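Local coordinates for protein HI1317 (Haemophilus influenzae, PDB 1JOV) that probably interconverts the alpha and beta anomers of glucose 6-phosphate, at residues Gln85-Gly89 and Thr90-Arg94. Sequence-based numbering, arbitrary orientation.
Sequences QPAHG and TARIR. With SO4 (sulfate ion), chain B.
Arg92 lays its guanidinium group beside His88, with His88 CB over one face, 3.7 Å from Arg92 NE and near the border of the group rather than over its middle. The imidazole and guanidinium planes stand nearly perpendicular, 83° apart. Both terminal nitrogens of Arg92 grip a sulfate ion, probably from the crystallisation liquor. Arg92 NH1 gives an almost straight bond to sulfate O1 (2.9 Å, 175°), and Arg92 NH2 bonds sulfate O4 at 3.0 Å. Arg92 NH2 also makes a weak, bent bond to Ala87 O (3.0 Å, 128°). Arg70 holds the sulfate as well, and His88 CD2 lies 3.8 Å from sulfate O2.

Arg92 CG sits between the backbone N and the carbonyl carbon, which turns the chain back over the preceding turn, and the extended run from CG to NE brings the guanidinium to the anion. Water 1 accepts from Arg92 NE at 2.9 Å and donates to the carbonyl oxygens of Ala87 and Gly89. All three guanidinium nitrogens are thus engaged. Water 2 links His88 O to the Arg92 backbone N.

Pro86, after a cis peptide bond, begins a type II turn that ends at Gly89. Pro86 CG packs against Ile93 CD1 at 4.1 Å. Farther out, Arg94 NH1 bonds Thr90 OG1 nearly in the guanidinium plane and forms a salt bridge with Glu122.

Residues 85-94 lie in the loop between strands 75-76 and 97-104. The His88 ring meets that of His150, a predicted active-site residue, and predicted active-site Glu248 is close by. Two arginines holding a sulfate here are consistent with a site for the phosphate of glucose 6-phosphate.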
ATOM      1  N   GLN A  85       8.509   3.704 -18.350  1.00 30.95           N
ATOM      2  CA  GLN A  85       7.194   3.160 -18.567  1.00 27.44           C
ATOM      3  C   GLN A  85       7.284   1.631 -18.571  1.00 27.90           C
ATOM      4  O   GLN A  85       8.249   1.035 -19.050  1.00 32.48           O
ATOM      5  CB  GLN A  85       6.587   3.769 -19.859  1.00 40.83           C
ATOM      6  CG  GLN A  85       6.419   5.292 -19.746  1.00 35.52           C
ATOM      7  CD  GLN A  85       5.210   5.653 -18.895  1.00 50.40           C
ATOM      8  OE1 GLN A  85       4.230   4.889 -18.873  1.00 54.66           O
ATOM      9  NE2 GLN A  85       5.257   6.814 -18.201  1.00 52.31           N
ATOM     10  N   PRO A  86       6.343   0.950 -17.952  1.00 29.91           N
ATOM     11  CA  PRO A  86       5.180   1.527 -17.258  1.00 25.96           C
ATOM     12  C   PRO A  86       5.492   2.266 -15.922  1.00 25.23           C
ATOM     13  O   PRO A  86       6.451   1.801 -15.284  1.00 24.54           O
ATOM     14  CB  PRO A  86       4.330   0.311 -16.987  1.00 26.07           C
ATOM     15  CG  PRO A  86       5.261  -0.845 -16.870  1.00 29.60           C
ATOM     16  CD  PRO A  86       6.423  -0.495 -17.793  1.00 30.94           C
ATOM     17  N   ALA A  87       4.733   3.270 -15.540  1.00 23.74           N
ATOM     18  CA  ALA A  87       4.995   3.909 -14.271  1.00 20.99           C
ATOM     19  C   ALA A  87       5.030   2.883 -13.101  1.00 23.98           C
ATOM     20  O   ALA A  87       4.243   1.926 -13.072  1.00 24.66           O
ATOM     21  CB  ALA A  87       3.962   5.005 -14.001  1.00 28.72           C
ATOM     22  N   HIS A  88       5.948   3.101 -12.182  1.00 21.28           N
ATOM     23  CA  HIS A  88       6.040   2.264 -10.964  1.00 25.54           C
ATOM     24  C   HIS A  88       6.489   0.859 -11.162  1.00 29.35           C
ATOM     25  O   HIS A  88       6.343   0.031 -10.231  1.00 23.86           O
ATOM     26  CB  HIS A  88       4.734   2.305 -10.181  1.00 23.14           C
ATOM     27  CG  HIS A  88       4.502   3.612  -9.544  1.00 23.55           C
ATOM     28  ND1 HIS A  88       5.434   4.276  -8.767  1.00 31.73           N
ATOM     29  CD2 HIS A  88       3.405   4.404  -9.574  1.00 19.46           C
ATOM     30  CE1 HIS A  88       4.911   5.418  -8.351  1.00 25.28           C
ATOM     31  NE2 HIS A  88       3.681   5.517  -8.846  1.00 28.20           N
ATOM     32  N   GLY A  89       7.038   0.535 -12.337  1.00 22.49           N
ATOM     33  CA  GLY A  89       7.631  -0.780 -12.512  1.00 19.33           C
ATOM     34  C   GLY A  89       6.635  -1.904 -12.794  1.00 21.66           C
ATOM     35  O   GLY A  89       5.495  -1.623 -13.150  1.00 25.54           O
ATOM     36  N   THR A  90       7.087  -3.169 -12.680  1.00 19.66           N
ATOM     37  CA  THR A  90       6.272  -4.275 -13.158  1.00 19.16           C
ATOM     38  C   THR A  90       5.724  -5.123 -12.042  1.00 23.11           C
ATOM     39  O   THR A  90       4.859  -5.973 -12.248  1.00 22.32           O
ATOM     40  CB  THR A  90       7.134  -5.188 -14.083  1.00 25.19           C
ATOM     41  OG1 THR A  90       8.299  -5.625 -13.359  1.00 26.77           O
ATOM     42  CG2 THR A  90       7.778  -4.395 -15.308  1.00 27.11           C
ATOM     43  N   ALA A  91       6.225  -4.920 -10.849  1.00 18.26           N
ATOM     44  CA  ALA A  91       5.750  -5.737  -9.771  1.00 19.36           C
ATOM     45  C   ALA A  91       4.208  -5.746  -9.596  1.00 14.30           C
ATOM     46  O   ALA A  91       3.627  -6.779  -9.299  1.00 17.03           O
ATOM     47  CB  ALA A  91       6.394  -5.285  -8.460  1.00 19.43           C
ATOM     48  N   ARG A  92       3.585  -4.600  -9.790  1.00 14.91           N
ATOM     49  CA  ARG A  92       2.204  -4.479  -9.394  1.00 13.97           C
ATOM     50  C   ARG A  92       1.226  -4.995 -10.501  1.00 23.10           C
ATOM     51  O   ARG A  92       0.017  -5.053 -10.268  1.00 20.83           O
ATOM     52  CB  ARG A  92       1.921  -3.013  -9.097  1.00 15.72           C
ATOM     53  CG  ARG A  92       1.969  -2.070 -10.341  1.00 20.31           C
ATOM     54  CD  ARG A  92       1.648  -0.678  -9.914  1.00 18.18           C
ATOM     55  NE  ARG A  92       1.744   0.239 -11.077  1.00 21.36           N
ATOM     56  CZ  ARG A  92       1.122   1.414 -11.200  1.00 23.33           C
ATOM     57  NH1 ARG A  92       0.360   1.894 -10.260  1.00 26.19           N
ATOM     58  NH2 ARG A  92       1.362   2.153 -12.325  1.00 25.22           N
ATOM     59  N   ILE A  93       1.820  -5.304 -11.641  1.00 18.14           N
ATOM     60  CA  ILE A  93       1.104  -5.891 -12.783  1.00 21.50           C
ATOM     61  C   ILE A  93       1.404  -7.329 -13.148  1.00 27.92           C
ATOM     62  O   ILE A  93       1.000  -7.794 -14.226  1.00 27.59           O
ATOM     63  CB  ILE A  93       1.268  -4.989 -14.003  1.00 19.51           C
ATOM     64  CG1 ILE A  93       2.699  -4.771 -14.355  1.00 21.91           C
ATOM     65  CG2 ILE A  93       0.498  -3.776 -13.707  1.00 26.82           C
ATOM     66  CD1 ILE A  93       2.926  -4.102 -15.856  1.00 30.62           C
ATOM     67  N   ARG A  94       2.135  -8.041 -12.282  1.00 17.05           N
ATOM     68  CA  ARG A  94       2.563  -9.409 -12.470  1.00 14.89           C
ATOM     69  C   ARG A  94       1.968 -10.292 -11.314  1.00 17.58           C
ATOM     70  O   ARG A  94       1.645  -9.762 -10.289  1.00 20.54           O
ATOM     71  CB  ARG A  94       4.068  -9.539 -12.420  1.00 20.50           C
ATOM     72  CG  ARG A  94       4.764  -8.848 -13.614  1.00 25.05           C
ATOM     73  CD  ARG A  94       6.317  -8.507 -13.447  1.00 23.25           C
ATOM     74  NE  ARG A  94       7.109  -9.676 -13.112  1.00 26.86           N
ATOM     75  CZ  ARG A  94       8.348  -9.634 -12.642  1.00 23.38           C
ATOM     76  NH1 ARG A  94       8.953  -8.453 -12.428  1.00 20.89           N
ATOM     77  NH2 ARG A  94       8.987 -10.794 -12.366  1.00 28.15           N
TER
HETATM   78  S   SO4 B 280      -0.673   5.226 -11.827  1.00 53.11           S
HETATM   79  O1  SO4 B 280      -1.062   4.384 -10.712  1.00 39.79           O
HETATM   80  O2  SO4 B 280       0.497   5.925 -11.391  1.00 43.29           O
HETATM   81  O3  SO4 B 280      -1.739   6.180 -12.207  1.00 45.87           O
HETATM   82  O4  SO4 B 280      -0.469   4.410 -12.993  1.00 39.75           O
HETATM   83  O   HOH W   1       3.179  -0.520 -13.446  1.00 24.58           O
HETATM   84  O   HOH W   2       5.146  -2.245  -9.637  1.00 18.78           O